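Local coordinates for protein Exo-alpha-sialidase (Clostridium perfringens, PDB 2VO8) that is a family 33 glycoside hydrolase whose cohesin module, the part in this structure, probably binds a partner module with high affinity during toxin complex formation, at residues Ile60-Lys70 against Val79-Ile90. Numbering follows the deposited sequence.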
ATOM      1  N   ILE A  60       0.104  10.305  -0.978  1.00 20.96           N
ATOM      2  CA  ILE A  60      -0.553   9.017  -0.740  1.00 20.64           C
ATOM      3  C   ILE A  60      -2.042   9.370  -0.683  1.00 20.60           C
ATOM      4  O   ILE A  60      -2.461  10.205   0.116  1.00 21.47           O
ATOM      5  CB  ILE A  60      -0.082   8.387   0.552  1.00 20.20           C
ATOM      6  CG1 ILE A  60       1.391   7.931   0.448  1.00 18.90           C
ATOM      7  CG2 ILE A  60      -0.921   7.160   0.934  1.00 19.41           C
ATOM      8  CD1 ILE A  60       1.926   7.545   1.757  1.00 18.07           C
ATOM      9  N   THR A  61      -2.820   8.779  -1.577  1.00 20.27           N
ATOM     10  CA  THR A  61      -4.244   9.081  -1.643  1.00 21.11           C
ATOM     11  C   THR A  61      -5.125   7.843  -1.730  1.00 21.34           C
ATOM     12  O   THR A  61      -4.688   6.710  -2.022  1.00 20.99           O
ATOM     13  CB  THR A  61      -4.557   9.957  -2.861  1.00 21.73           C
ATOM     14  OG1 THR A  61      -4.165   9.276  -4.035  1.00 21.89           O
ATOM     15  CG2 THR A  61      -3.791  11.331  -2.792  1.00 19.93           C
ATOM     16  N   SER A  62      -6.402   8.055  -1.479  1.00 21.70           N
ATOM     17  CA  SER A  62      -7.353   6.944  -1.600  1.00 22.38           C
ATOM     18  C   SER A  62      -7.547   6.528  -3.046  1.00 22.02           C
ATOM     19  O   SER A  62      -7.489   7.332  -3.991  1.00 21.83           O
ATOM     20  CB  SER A  62      -8.694   7.351  -0.956  1.00 22.08           C
ATOM     21  OG  SER A  62      -9.263   8.361  -1.734  1.00 23.64           O
ATOM     22  N   PHE A  63      -7.787   5.222  -3.244  1.00 23.23           N
ATOM     23  CA  PHE A  63      -7.954   4.700  -4.583  1.00 25.36           C
ATOM     24  C   PHE A  63      -9.291   5.151  -5.182  1.00 26.17           C
ATOM     25  O   PHE A  63      -9.429   5.257  -6.398  1.00 27.46           O
ATOM     26  CB  PHE A  63      -7.768   3.174  -4.609  1.00 26.12           C
ATOM     27  CG  PHE A  63      -7.694   2.601  -5.990  1.00 26.45           C
ATOM     28  CD1 PHE A  63      -6.498   2.595  -6.695  1.00 28.34           C
ATOM     29  CD2 PHE A  63      -8.832   2.048  -6.584  1.00 28.54           C
ATOM     30  CE1 PHE A  63      -6.446   2.048  -7.994  1.00 28.78           C
ATOM     31  CE2 PHE A  63      -8.777   1.508  -7.849  1.00 28.85           C
ATOM     32  CZ  PHE A  63      -7.583   1.509  -8.562  1.00 28.03           C
ATOM     33  N   ASN A  64     -10.244   5.482  -4.303  1.00 27.83           N
ATOM     34  CA  ASN A  64     -11.490   6.124  -4.703  1.00 28.97           C
ATOM     35  C   ASN A  64     -12.097   6.887  -3.515  1.00 28.99           C
ATOM     36  O   ASN A  64     -11.616   6.819  -2.359  1.00 27.51           O
ATOM     37  CB  ASN A  64     -12.487   5.097  -5.271  1.00 29.68           C
ATOM     38  CG  ASN A  64     -12.908   4.072  -4.242  1.00 29.53           C
ATOM     39  OD1 ASN A  64     -13.169   4.400  -3.086  1.00 33.55           O
ATOM     40  ND2 ASN A  64     -12.966   2.802  -4.657  1.00 31.08           N
ATOM     41  N   ASP A  65     -13.175   7.606  -3.809  1.00 31.02           N
ATOM     42  CA  ASP A  65     -13.757   8.527  -2.846  1.00 31.17           C
ATOM     43  C   ASP A  65     -14.811   7.891  -1.910  1.00 31.01           C
ATOM     44  O   ASP A  65     -15.543   8.608  -1.221  1.00 30.74           O
ATOM     45  CB  ASP A  65     -14.286   9.773  -3.589  1.00 32.98           C
ATOM     46  CG  ASP A  65     -15.493   9.474  -4.451  1.00 35.27           C
ATOM     47  OD1 ASP A  65     -15.892   8.282  -4.503  1.00 40.94           O
ATOM     48  OD2 ASP A  65     -16.044  10.432  -5.079  1.00 35.33           O
ATOM     49  N   SER A  66     -14.846   6.556  -1.832  1.00 29.51           N
ATOM     50  CA  SER A  66     -15.600   5.867  -0.770  1.00 28.39           C
ATOM     51  C   SER A  66     -14.759   5.484   0.447  1.00 26.93           C
ATOM     52  O   SER A  66     -15.261   4.863   1.392  1.00 25.91           O
ATOM     53  CB  SER A  66     -16.296   4.619  -1.317  1.00 28.77           C
ATOM     54  OG  SER A  66     -15.362   3.597  -1.601  1.00 31.97           O
ATOM     55  N   LEU A  67     -13.486   5.877   0.417  1.00 25.87           N
ATOM     56  CA  LEU A  67     -12.525   5.631   1.481  1.00 24.77           C
ATOM     57  C   LEU A  67     -11.842   6.940   1.801  1.00 23.37           C
ATOM     58  O   LEU A  67     -11.869   7.850   0.992  1.00 25.30           O
ATOM     59  CB  LEU A  67     -11.440   4.647   1.002  1.00 25.82           C
ATOM     60  CG  LEU A  67     -11.884   3.352   0.295  1.00 27.16           C
ATOM     61  CD1 LEU A  67     -10.780   2.854  -0.681  1.00 27.04           C
ATOM     62  CD2 LEU A  67     -12.232   2.291   1.296  1.00 25.93           C
ATOM     63  N   PHE A  68     -11.254   7.034   2.977  1.00 21.56           N
ATOM     64  CA  PHE A  68     -10.250   8.077   3.252  1.00 22.43           C
ATOM     65  C   PHE A  68      -8.952   7.476   3.827  1.00 22.82           C
ATOM     66  O   PHE A  68      -8.952   6.484   4.597  1.00 21.23           O
ATOM     67  CB  PHE A  68     -10.807   9.242   4.103  1.00 20.49           C
ATOM     68  CG  PHE A  68     -10.723   9.049   5.597  1.00 21.89           C
ATOM     69  CD1 PHE A  68      -9.825   9.816   6.358  1.00 20.66           C
ATOM     70  CD2 PHE A  68     -11.592   8.167   6.272  1.00 20.53           C
ATOM     71  CE1 PHE A  68      -9.751   9.703   7.741  1.00 18.94           C
ATOM     72  CE2 PHE A  68     -11.512   8.024   7.664  1.00 18.48           C
ATOM     73  CZ  PHE A  68     -10.608   8.796   8.413  1.00 20.96           C
ATOM     74  N   VAL A  69      -7.848   8.091   3.419  1.00 23.72           N
ATOM     75  CA  VAL A  69      -6.502   7.695   3.790  1.00 23.80           C
ATOM     76  C   VAL A  69      -5.838   8.793   4.642  1.00 24.46           C
ATOM     77  O   VAL A  69      -6.003  10.016   4.382  1.00 24.16           O
ATOM     78  CB  VAL A  69      -5.665   7.359   2.515  1.00 23.83           C
ATOM     79  CG1 VAL A  69      -4.306   6.841   2.877  1.00 27.80           C
ATOM     80  CG2 VAL A  69      -6.403   6.300   1.633  1.00 24.75           C
ATOM     81  N   LYS A  70      -5.176   8.356   5.698  1.00 24.11           N
ATOM     82  CA  LYS A  70      -4.269   9.161   6.481  1.00 24.99           C
ATOM     83  C   LYS A  70      -2.935   8.429   6.511  1.00 25.74           C
ATOM     84  O   LYS A  70      -2.906   7.193   6.596  1.00 23.96           O
ATOM     85  CB  LYS A  70      -4.779   9.331   7.922  1.00 25.24           C
ATOM     86  CG  LYS A  70      -6.077  10.191   8.077  1.00 25.57           C
ATOM     87  CD  LYS A  70      -5.863  11.658   7.615  1.00 27.75           C
ATOM     88  CE  LYS A  70      -7.162  12.486   7.678  1.00 28.95           C
ATOM     89  NZ  LYS A  70      -6.947  13.945   7.382  1.00 25.21           N
ATOM     90  N   VAL A  79       6.236   4.208   6.215  1.00 21.07           N
ATOM     91  CA  VAL A  79       5.044   5.075   6.156  1.00 21.83           C
ATOM     92  C   VAL A  79       3.835   4.296   6.700  1.00 22.39           C
ATOM     93  O   VAL A  79       3.432   3.267   6.137  1.00 20.12           O
ATOM     94  CB  VAL A  79       4.726   5.565   4.753  1.00 22.04           C
ATOM     95  CG1 VAL A  79       3.594   6.684   4.785  1.00 24.94           C
ATOM     96  CG2 VAL A  79       5.969   6.073   4.018  1.00 21.93           C
ATOM     97  N   ARG A  80       3.285   4.811   7.790  1.00 22.91           N
ATOM     98  CA  ARG A  80       2.064   4.281   8.375  1.00 23.36           C
ATOM     99  C   ARG A  80       0.883   4.822   7.590  1.00 21.87           C
ATOM    100  O   ARG A  80       0.736   6.035   7.463  1.00 22.31           O
ATOM    101  CB  ARG A  80       1.950   4.662   9.847  1.00 23.21           C
ATOM    102  CG  ARG A  80       0.680   4.101  10.452  1.00 26.15           C
ATOM    103  CD  ARG A  80       0.721   4.101  11.959  1.00 29.24           C
ATOM    104  NE  ARG A  80       0.531   5.441  12.525  1.00 33.32           N
ATOM    105  CZ  ARG A  80       1.432   6.122  13.249  1.00 34.25           C
ATOM    106  NH1 ARG A  80       2.646   5.617  13.521  1.00 38.01           N
ATOM    107  NH2 ARG A  80       1.126   7.334  13.705  1.00 35.34           N
ATOM    108  N   ILE A  81       0.052   3.925   7.081  1.00 20.16           N
ATOM    109  CA  ILE A  81      -1.076   4.252   6.205  1.00 19.96           C
ATOM    110  C   ILE A  81      -2.341   3.633   6.795  1.00 21.42           C
ATOM    111  O   ILE A  81      -2.398   2.411   7.014  1.00 19.94           O
ATOM    112  CB  ILE A  81      -0.887   3.764   4.782  1.00 20.48           C
ATOM    113  CG1 ILE A  81       0.433   4.304   4.197  1.00 18.48           C
ATOM    114  CG2 ILE A  81      -2.128   4.092   3.913  1.00 20.07           C
ATOM    115  CD1 ILE A  81       0.639   3.920   2.852  1.00 18.31           C
ATOM    116  N   LEU A  82      -3.309   4.509   7.129  1.00 20.68           N
ATOM    117  CA  LEU A  82      -4.615   4.081   7.661  1.00 22.04           C
ATOM    118  C   LEU A  82      -5.641   4.384   6.591  1.00 22.23           C
ATOM    119  O   LEU A  82      -5.763   5.564   6.169  1.00 21.18           O
ATOM    120  CB  LEU A  82      -4.964   4.856   8.941  1.00 23.43           C
ATOM    121  CG  LEU A  82      -3.991   4.744  10.114  1.00 25.74           C
ATOM    122  CD1 LEU A  82      -4.423   5.568  11.369  1.00 27.70           C
ATOM    123  CD2 LEU A  82      -3.802   3.300  10.506  1.00 26.49           C
ATOM    124  N   VAL A  83      -6.363   3.345   6.148  1.00 21.50           N
ATOM    125  CA  VAL A  83      -7.444   3.419   5.162  1.00 22.12           C
ATOM    126  C   VAL A  83      -8.744   3.136   5.936  1.00 22.40           C
ATOM    127  O   VAL A  83      -8.826   2.156   6.652  1.00 20.69           O
ATOM    128  CB  VAL A  83      -7.459   2.301   4.058  1.00 24.95           C
ATOM    129  CG1 VAL A  83      -8.327   2.743   2.900  1.00 25.43           C
ATOM    130  CG2 VAL A  83      -6.078   1.841   3.565  1.00 25.60           C
ATOM    131  N   ALA A  84      -9.759   3.975   5.775  1.00 21.61           N
ATOM    132  CA  ALA A  84     -11.053   3.740   6.468  1.00 22.18           C
ATOM    133  C   ALA A  84     -12.218   3.964   5.519  1.00 21.63           C
ATOM    134  O   ALA A  84     -12.230   4.880   4.677  1.00 20.42           O
ATOM    135  CB  ALA A  84     -11.180   4.602   7.727  1.00 23.02           C
ATOM    136  N   SER A  85     -13.226   3.095   5.648  1.00 22.11           N
ATOM    137  CA  SER A  85     -14.442   3.238   4.901  1.00 21.38           C
ATOM    138  C   SER A  85     -15.169   4.503   5.372  1.00 20.69           C
ATOM    139  O   SER A  85     -15.138   4.825   6.558  1.00 20.67           O
ATOM    140  CB  SER A  85     -15.373   2.054   5.178  1.00 21.32           C
ATOM    141  OG  SER A  85     -16.500   2.142   4.342  1.00 24.21           O
ATOM    142  N   LEU A  86     -15.865   5.134   4.448  1.00 20.94           N
ATOM    143  CA  LEU A  86     -16.725   6.253   4.763  1.00 21.16           C
ATOM    144  C   LEU A  86     -18.163   5.788   5.063  1.00 21.76           C
ATOM    145  O   LEU A  86     -19.047   6.607   5.389  1.00 21.29           O
ATOM    146  CB  LEU A  86     -16.701   7.242   3.595  1.00 21.12           C
ATOM    147  CG  LEU A  86     -15.353   7.944   3.429  1.00 18.53           C
ATOM    148  CD1 LEU A  86     -15.429   8.921   2.254  1.00 19.71           C
ATOM    149  CD2 LEU A  86     -14.853   8.645   4.666  1.00 19.08           C
ATOM    150  N   GLY A  87     -18.410   4.486   4.929  1.00 22.76           N
ATOM    151  CA  GLY A  87     -19.749   3.963   5.185  1.00 24.22           C
ATOM    152  C   GLY A  87     -19.886   2.495   4.884  1.00 25.91           C
ATOM    153  O   GLY A  87     -20.048   1.716   5.818  1.00 27.33           O
ATOM    154  N   ASN A  88     -19.776   2.138   3.599  1.00 26.88           N
ATOM    155  CA  ASN A  88     -19.982   0.743   3.134  1.00 27.75           C
ATOM    156  C   ASN A  88     -18.829  -0.190   3.515  1.00 27.88           C
ATOM    157  O   ASN A  88     -17.645   0.216   3.640  1.00 27.33           O
ATOM    158  CB  ASN A  88     -20.061   0.684   1.608  1.00 29.30           C
ATOM    159  CG  ASN A  88     -21.122   1.606   1.016  1.00 31.49           C
ATOM    160  OD1 ASN A  88     -22.298   1.429   1.271  1.00 34.41           O
ATOM    161  ND2 ASN A  88     -20.690   2.597   0.231  1.00 30.98           N
ATOM    162  N   GLU A  89     -19.168  -1.468   3.593  1.00 27.47           N
ATOM    163  CA  GLU A  89     -18.170  -2.523   3.616  1.00 27.01           C
ATOM    164  C   GLU A  89     -17.225  -2.427   2.396  1.00 24.46           C
ATOM    165  O   GLU A  89     -17.657  -2.165   1.276  1.00 24.72           O
ATOM    166  CB  GLU A  89     -18.908  -3.876   3.592  1.00 27.08           C
ATOM    167  CG  GLU A  89     -18.106  -4.969   4.136  1.00 28.27           C
ATOM    168  CD  GLU A  89     -18.817  -6.319   3.991  1.00 29.67           C
ATOM    169  OE1 GLU A  89     -20.091  -6.376   4.052  1.00 33.10           O
ATOM    170  OE2 GLU A  89     -18.097  -7.293   3.791  1.00 29.83           O
ATOM    171  N   ILE A  90     -15.945  -2.659   2.654  1.00 24.30           N
ATOM    172  CA  ILE A  90     -14.868  -2.616   1.680  1.00 25.13           C
ATOM    173  C   ILE A  90     -14.923  -3.942   0.925  1.00 25.23           C
ATOM    174  O   ILE A  90     -14.965  -4.963   1.521  1.00 25.56           O
ATOM    175  CB  ILE A  90     -13.499  -2.379   2.430  1.00 24.64           C
ATOM    176  CG1 ILE A  90     -13.436  -0.916   2.918  1.00 22.42           C
ATOM    177  CG2 ILE A  90     -12.284  -2.680   1.550  1.00 24.79           C
ATOM    178  CD1 ILE A  90     -12.202  -0.519   3.653  1.00 23.24           C
TER
HETATM  179  O   HOH W   1     -17.796   3.753   1.811  1.00 36.40           O
HETATM  180  O   HOH W   2      -8.091   6.761   7.293  1.00 33.00           O
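Ile60, from strand 55-62, reaches across to the hairpin, meeting Ile81 tip to tip through their CD1 atoms, and Val79 CG1 lies 3.6 Å from Ile60 CD1. On the hairpin's inward face Val69, with CG1 anti to the backbone N (chi1 -175°), sets that methyl against Ile81 CG2 at 3.7 Å, while the side chains of Leu67 and Ile90 cross at about a right angle, CD2 against CD1. The hairpin is a worked example of a two-faced antiparallel pair: Leu67, Val69 and Val83 face inward, Phe68, Ala84, Lys70 and Leu82 outward. Phe68 swings CG between its backbone N and carbonyl carbon (chi1 88°), which carries CE2 to within 3.4 Å of Ala84 CB; Leu86 CD2 approaches the ring obliquely. Reciprocal backbone hydrogen bonds make Phe68 with Ala84 and Lys70 with Leu82 hydrogen-bonded pairs. A water over the centre of the Phe68 ring donates to Phe68 O and Leu82 O. Beyond the strand end, Leu86 N donates to Ser66 O at 3.1 Å, and a second water links Ser66 O to Asn88 N. Asn64 OD1 closes an Asx turn, accepting from Ser66 N and OG from one face of its amide. Strand 78-85 also pairs with strand 41-49, whereas strand 55-62 pairs with strand 95-103, whose Val97 touches Ile60 and Val83 within the cohesin beta-sandwich.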